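Local coordinates for fimbria adhesin protein (Klebsiella pneumoniae, PDB 3U4K), which probably attaches Klebsiella pneumoniae fimbriae to human collagen V through the jelly-roll receptor-binding domain of the adhesin MrkD, at residues T58-D63 / G132-L137; G104-R109 / D138-S143. All coordinates share one frame; numbering follows the deposited sequence.

Contact 1. Residues T58-D63 / G132-L137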
loop_
_atom_site.group_PDB
_atom_site.type_symbol
_atom_site.label_atom_id
_atom_site.label_comp_id
_atom_site.label_asym_id
_atom_site.label_seq_id
_atom_site.Cartn_x
_atom_site.Cartn_y
_atom_site.Cartn_z
ATOM N N THR A 58 -8.877 5.959 -1.710
ATOM C CA THR A 58 -9.386 4.689 -1.198
ATOM C C THR A 58 -10.046 3.848 -2.289
ATOM O O THR A 58 -10.948 4.312 -2.984
ATOM C CB THR A 58 -10.354 4.916 -0.016
ATOM O OG1 THR A 58 -9.604 5.345 1.125
ATOM C CG2 THR A 58 -11.106 3.648 0.342
ATOM N N TRP A 59 -9.571 2.614 -2.431
ATOM C CA TRP A 59 -10.196 1.632 -3.306
ATOM C C TRP A 59 -10.875 0.571 -2.490
ATOM O O TRP A 59 -10.373 0.166 -1.439
ATOM C CB TRP A 59 -9.165 0.989 -4.218
ATOM C CG TRP A 59 -8.398 1.980 -5.047
ATOM C CD1 TRP A 59 -8.623 2.330 -6.373
ATOM C CD2 TRP A 59 -7.244 2.785 -4.629
ATOM N NE1 TRP A 59 -7.716 3.268 -6.791
ATOM C CE2 TRP A 59 -6.863 3.587 -5.794
ATOM C CE3 TRP A 59 -6.518 2.919 -3.449
ATOM C CZ2 TRP A 59 -5.800 4.476 -5.755
ATOM C CZ3 TRP A 59 -5.447 3.821 -3.424
ATOM C CH2 TRP A 59 -5.097 4.577 -4.552
ATOM N N THR A 60 -12.026 0.113 -2.967
ATOM C CA THR A 60 -12.751 -0.959 -2.297
ATOM C C THR A 60 -12.674 -2.257 -3.104
ATOM O O THR A 60 -12.586 -2.237 -4.337
ATOM C CB THR A 60 -14.232 -0.588 -2.043
ATOM O OG1 THR A 60 -14.921 -0.453 -3.292
ATOM C CG2 THR A 60 -14.344 0.719 -1.255
HETATM N N MSE A 61 -12.684 -3.382 -2.395
HETATM C CA MSE A 61 -12.818 -4.693 -3.028
HETATM C C MSE A 61 -14.064 -5.326 -2.481
HETATM O O MSE A 61 -14.220 -5.443 -1.261
HETATM C CB MSE A 61 -11.597 -5.587 -2.818
HETATM C CG MSE A 61 -11.076 -5.587 -1.385
HETATM SE SE MSE A 61 -9.279 -6.391 -1.361
HETATM C CE MSE A 61 -8.301 -4.814 -0.692
ATOM N N PRO A 62 -14.984 -5.729 -3.375
ATOM C CA PRO A 62 -16.240 -6.342 -2.947
ATOM C C PRO A 62 -15.994 -7.671 -2.241
ATOM O O PRO A 62 -15.028 -8.371 -2.565
ATOM C CB PRO A 62 -16.991 -6.567 -4.265
ATOM C CG PRO A 62 -15.926 -6.627 -5.310
ATOM C CD PRO A 62 -14.867 -5.671 -4.845
ATOM N N ASP A 63 -16.847 -8.005 -1.274
ATOM C CA ASP A 63 -16.725 -9.280 -0.575
ATOM C C ASP A 63 -16.990 -10.410 -1.566
ATOM O O ASP A 63 -17.997 -10.408 -2.277
ATOM C CB ASP A 63 -17.651 -9.354 0.638
ATOM C CG ASP A 63 -16.961 -9.947 1.859
ATOM O OD1 ASP A 63 -16.031 -10.776 1.695
ATOM O OD2 ASP A 63 -17.343 -9.578 2.989
ATOM N N GLY A 132 -13.775 -8.695 1.939
ATOM C CA GLY A 132 -14.152 -7.398 1.386
ATOM C C GLY A 132 -13.656 -6.283 2.284
ATOM O O GLY A 132 -13.894 -6.294 3.498
ATOM N N SER A 133 -12.939 -5.335 1.690
ATOM C CA SER A 133 -12.298 -4.269 2.455
ATOM C C SER A 133 -12.015 -3.030 1.611
ATOM O O SER A 133 -12.269 -3.009 0.402
ATOM C CB SER A 133 -10.996 -4.781 3.084
ATOM O OG SER A 133 -10.148 -5.348 2.101
ATOM N N THR A 134 -11.506 -1.996 2.273
ATOM C CA THR A 134 -11.001 -0.803 1.609
ATOM C C THR A 134 -9.485 -0.802 1.701
ATOM O O THR A 134 -8.925 -1.168 2.734
ATOM C CB THR A 134 -11.525 0.497 2.260
ATOM O OG1 THR A 134 -11.054 0.592 3.615
ATOM C CG2 THR A 134 -13.051 0.555 2.231
ATOM N N PHE A 135 -8.824 -0.399 0.621
ATOM C CA PHE A 135 -7.388 -0.133 0.667
ATOM C C PHE A 135 -7.167 1.368 0.542
ATOM O O PHE A 135 -7.743 2.009 -0.337
ATOM C CB PHE A 135 -6.640 -0.889 -0.436
ATOM C CG PHE A 135 -5.145 -0.894 -0.260
ATOM C CD1 PHE A 135 -4.520 -1.896 0.477
ATOM C CD2 PHE A 135 -4.356 0.108 -0.824
ATOM C CE1 PHE A 135 -3.143 -1.899 0.647
ATOM C CE2 PHE A 135 -2.978 0.109 -0.657
ATOM C CZ PHE A 135 -2.372 -0.896 0.079
ATOM N N THR A 136 -6.338 1.923 1.424
ATOM C CA THR A 136 -6.134 3.375 1.479
ATOM C C THR A 136 -4.662 3.792 1.430
ATOM O O THR A 136 -3.856 3.384 2.271
ATOM C CB THR A 136 -6.829 3.996 2.713
ATOM O OG1 THR A 136 -8.239 3.751 2.637
ATOM C CG2 THR A 136 -6.596 5.499 2.782
ATOM N N LEU A 137 -4.334 4.605 0.428
ATOM C CA LEU A 137 -3.017 5.221 0.301
ATOM C C LEU A 137 -3.049 6.654 0.834
ATOM O O LEU A 137 -3.923 7.447 0.473
ATOM C CB LEU A 137 -2.553 5.198 -1.159
ATOM C CG LEU A 137 -1.251 5.913 -1.541
ATOM C CD1 LEU A 137 -0.042 5.307 -0.842
ATOM C CD2 LEU A 137 -1.046 5.908 -3.048
#

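Contact 2. Residues G104-R109 / D138-S143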
loop_
_atom_site.group_PDB
_atom_site.type_symbol
_atom_site.label_atom_id
_atom_site.label_comp_id
_atom_site.label_asym_id
_atom_site.label_seq_id
_atom_site.Cartn_x
_atom_site.Cartn_y
_atom_site.Cartn_z
ATOM N N GLY A 104 5.917 11.496 2.186
ATOM C CA GLY A 104 5.708 10.202 2.835
ATOM C C GLY A 104 4.542 9.399 2.282
ATOM O O GLY A 104 3.640 9.945 1.645
ATOM N N LEU A 105 4.569 8.093 2.531
ATOM C CA LEU A 105 3.510 7.191 2.085
ATOM C C LEU A 105 3.092 6.227 3.191
ATOM O O LEU A 105 3.938 5.613 3.845
ATOM C CB LEU A 105 3.943 6.411 0.839
ATOM C CG LEU A 105 4.084 7.160 -0.490
ATOM C CD1 LEU A 105 4.521 6.204 -1.586
ATOM C CD2 LEU A 105 2.796 7.860 -0.900
ATOM N N ARG A 106 1.782 6.113 3.399
ATOM C CA ARG A 106 1.226 5.156 4.348
ATOM C C ARG A 106 0.125 4.324 3.686
ATOM O O ARG A 106 -0.834 4.864 3.128
ATOM C CB ARG A 106 0.708 5.868 5.599
ATOM C CG ARG A 106 0.453 4.951 6.791
ATOM C CD ARG A 106 -0.043 5.729 8.001
ATOM N NE ARG A 106 -1.176 6.587 7.652
ATOM C CZ ARG A 106 -1.586 7.636 8.361
ATOM N NH1 ARG A 106 -0.963 7.981 9.485
ATOM N NH2 ARG A 106 -2.624 8.348 7.942
ATOM N N PHE A 107 0.286 3.005 3.747
ATOM C CA PHE A 107 -0.668 2.071 3.157
ATOM C C PHE A 107 -1.437 1.379 4.266
ATOM O O PHE A 107 -0.842 0.854 5.211
ATOM C CB PHE A 107 0.050 1.022 2.307
ATOM C CG PHE A 107 1.099 1.588 1.393
ATOM C CD1 PHE A 107 2.384 1.854 1.866
ATOM C CD2 PHE A 107 0.811 1.841 0.056
ATOM C CE1 PHE A 107 3.356 2.371 1.024
ATOM C CE2 PHE A 107 1.783 2.354 -0.792
ATOM C CZ PHE A 107 3.055 2.621 -0.306
ATOM N N SER A 108 -2.761 1.383 4.148
ATOM C CA SER A 108 -3.620 0.774 5.154
ATOM C C SER A 108 -4.754 -0.020 4.514
ATOM O O SER A 108 -5.145 0.234 3.373
ATOM C CB SER A 108 -4.184 1.841 6.098
ATOM O OG SER A 108 -5.062 2.712 5.404
ATOM N N ARG A 109 -5.271 -0.985 5.266
ATOM C CA ARG A 109 -6.418 -1.770 4.844
ATOM C C ARG A 109 -7.439 -1.755 5.968
ATOM O O ARG A 109 -7.081 -1.902 7.135
ATOM C CB ARG A 109 -5.992 -3.202 4.524
ATOM C CG ARG A 109 -7.029 -4.017 3.772
ATOM C CD ARG A 109 -6.590 -5.465 3.648
ATOM N NE ARG A 109 -7.724 -6.361 3.440
ATOM C CZ ARG A 109 -7.650 -7.689 3.459
ATOM N NH1 ARG A 109 -6.489 -8.297 3.677
ATOM N NH2 ARG A 109 -8.742 -8.414 3.258
ATOM N N ASP A 138 -2.095 6.970 1.704
ATOM C CA ASP A 138 -1.972 8.308 2.273
ATOM C C ASP A 138 -0.668 8.963 1.853
ATOM O O ASP A 138 0.407 8.374 2.005
ATOM C CB ASP A 138 -2.046 8.260 3.801
ATOM C CG ASP A 138 -3.467 8.133 4.323
ATOM O OD1 ASP A 138 -4.422 8.372 3.550
ATOM O OD2 ASP A 138 -3.628 7.801 5.517
ATOM N N ILE A 139 -0.770 10.175 1.316
ATOM C CA ILE A 139 0.405 10.993 1.029
ATOM C C ILE A 139 0.599 12.005 2.160
ATOM O O ILE A 139 -0.257 12.862 2.399
ATOM C CB ILE A 139 0.305 11.688 -0.343
ATOM C CG1 ILE A 139 0.161 10.643 -1.455
ATOM C CG2 ILE A 139 1.535 12.551 -0.591
ATOM C CD1 ILE A 139 -0.285 11.210 -2.786
ATOM N N ILE A 140 1.730 11.879 2.851
ATOM C CA ILE A 140 2.022 12.646 4.062
ATOM C C ILE A 140 3.140 13.653 3.809
ATOM O O ILE A 140 4.096 13.359 3.080
ATOM C CB ILE A 140 2.454 11.707 5.220
ATOM C CG1 ILE A 140 1.488 10.516 5.375
ATOM C CG2 ILE A 140 2.642 12.474 6.529
ATOM C CD1 ILE A 140 0.064 10.875 5.751
ATOM N N LYS A 141 3.011 14.836 4.412
ATOM C CA LYS A 141 4.076 15.837 4.406
ATOM C C LYS A 141 5.117 15.513 5.487
ATOM O O LYS A 141 4.855 15.676 6.683
ATOM C CB LYS A 141 3.489 17.238 4.601
ATOM C CG LYS A 141 4.460 18.376 4.319
ATOM C CD LYS A 141 3.735 19.703 4.166
ATOM C CE LYS A 141 4.700 20.841 3.862
ATOM N NZ LYS A 141 3.983 22.095 3.497
ATOM N N THR A 142 6.287 15.049 5.042
ATOM C CA THR A 142 7.370 14.583 5.922
ATOM C C THR A 142 8.198 15.737 6.494
ATOM O O THR A 142 8.577 15.715 7.665
ATOM C CB THR A 142 8.314 13.609 5.175
ATOM O OG1 THR A 142 7.560 12.517 4.639
ATOM C CG2 THR A 142 9.413 13.067 6.094
ATOM N N SER A 143 8.482 16.731 5.655
ATOM C CA SER A 143 9.278 17.890 6.048
ATOM C C SER A 143 8.540 19.195 5.741
ATOM O O SER A 143 7.588 19.208 4.956
ATOM C CB SER A 143 10.632 17.864 5.331
ATOM O OG SER A 143 11.430 18.980 5.689
#

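Contact 1. Residues T58-D63 / G132-L137
Trp59 and Phe135 form a hydrogen-bonded antiparallel pair, each residue giving and receiving one backbone bond: Trp59 N to Phe135 O at 2.8 Å, and Phe135 N to Trp59 O at 2.6 Å. A second such pair, Met61 with Ser133, carries the ladder toward the strand ends, where the bond from Ser133 N to Met61 O is the more bent of the two.

The face bearing Trp59, Met61, Ser133 and Phe135 is the closely packed one. The indole, its CG swung beside its own backbone N (chi1 -56°), lies alongside Leu137 and presents its edge, with CZ3 3.9 Å from Leu137 CB. Met61, a selenomethionine, curls over Ser133, its CE 3.4 Å from Ser133 OG; that hydroxyl is bonded to Arg109 and to the carbonyl of Ala131. Strands 53-61 and 133-141 are neighbours in one sheet of the jelly-roll barrel, and this face looks inward, where Ile35, Tyr33, Leu166 and Thr168 from the other sheet complete the packing.

The other face is a looser row of threonines, Thr58 and Thr60 being exposed. Thr60 CG2 meets Thr134 CG2 at 3.7 Å, while Thr58 OG1 and Thr136 OG1 share a hydrogen bond of 2.6 Å. Beyond the last strand pair the chains remain linked at the solvent-exposed Asp63: its OD1 accepts the N-H of Gly132 at 3.1 Å, approached from above the carboxylate plane rather than within it.

Contact 2. Residues G104-R109 / D138-S143
Strands 103-111 and 133-141 are antiparallel neighbours in the jelly-roll barrel of the receptor-binding domain, and here Gly104, Leu105 and Arg106 pair in turn with Ile140, Ile139 and Asp138. The local strand axes run at 146° to each other. Gly104 with Ile140 and Arg106 with Asp138 are hydrogen-bonded pairs: Gly104 N reaches Ile140 O at 2.8 Å, Arg106 N reaches Asp138 O at 3.0 Å, and each bond has a return partner. Between them, Leu105 and Ile139 form a non-hydrogen-bonded pair whose side chains lie side by side on the inner face, Leu105 CD2 3.9 Å from Ile139 CG1. Leu137 packs against Leu105 there, and Met39 against Ile139.

Arg106, Asp138 and Ile140 occupy the opposite face. The arginine leaves the backbone extended, then bends about its CG-CD bond (chi3 51°), bringing the guanidinium back to the acid. NH2 donates to Asp138 OD2 at 2.7 Å in a salt bridge. The carboxylate oxygen lies close to the guanidinium plane, at its edge, but the bond enters on the anti side of the carboxylate, and the two planes are turned 64° apart, so a single N-H carries the bridge instead of a matched pair. Ile140 CD1 sits 4.3 Å above one face of the guanidinium, offset toward its rim.

Asp138 OD1 takes a hydrogen bond from Thr56 OG1 on the adjoining strand 53-61. With one oxygen held by an arginine and the other by a hydroxyl, the buried carboxylate is fixed in rotation and probably remains ionised, its charge balanced by Arg106 across the strand pair.

The two contacts lie in one antiparallel sheet, their centres about 17 Å apart, and share strand 133-141. Contact 1 takes the first half of that strand with strand 53-61, contact 2 its second half with strand 103-111. The strand runs between these two neighbours: backbone bonds from Thr134 and Thr136 go to strand 103-111, those from Leu137 and Ile139 to strand 53-61. Along the chain the order is 58-63, 104-109, 132-137, 138-143, and the segments of the two contacts alternate. They also meet directly: Thr136 N lies 2.8 Å from Ser108 O, and Leu137 CD1 packs on Phe107 CE2. Three sequence-distant strands thereby form a continuous part of the receptor-binding domain's barrel wall.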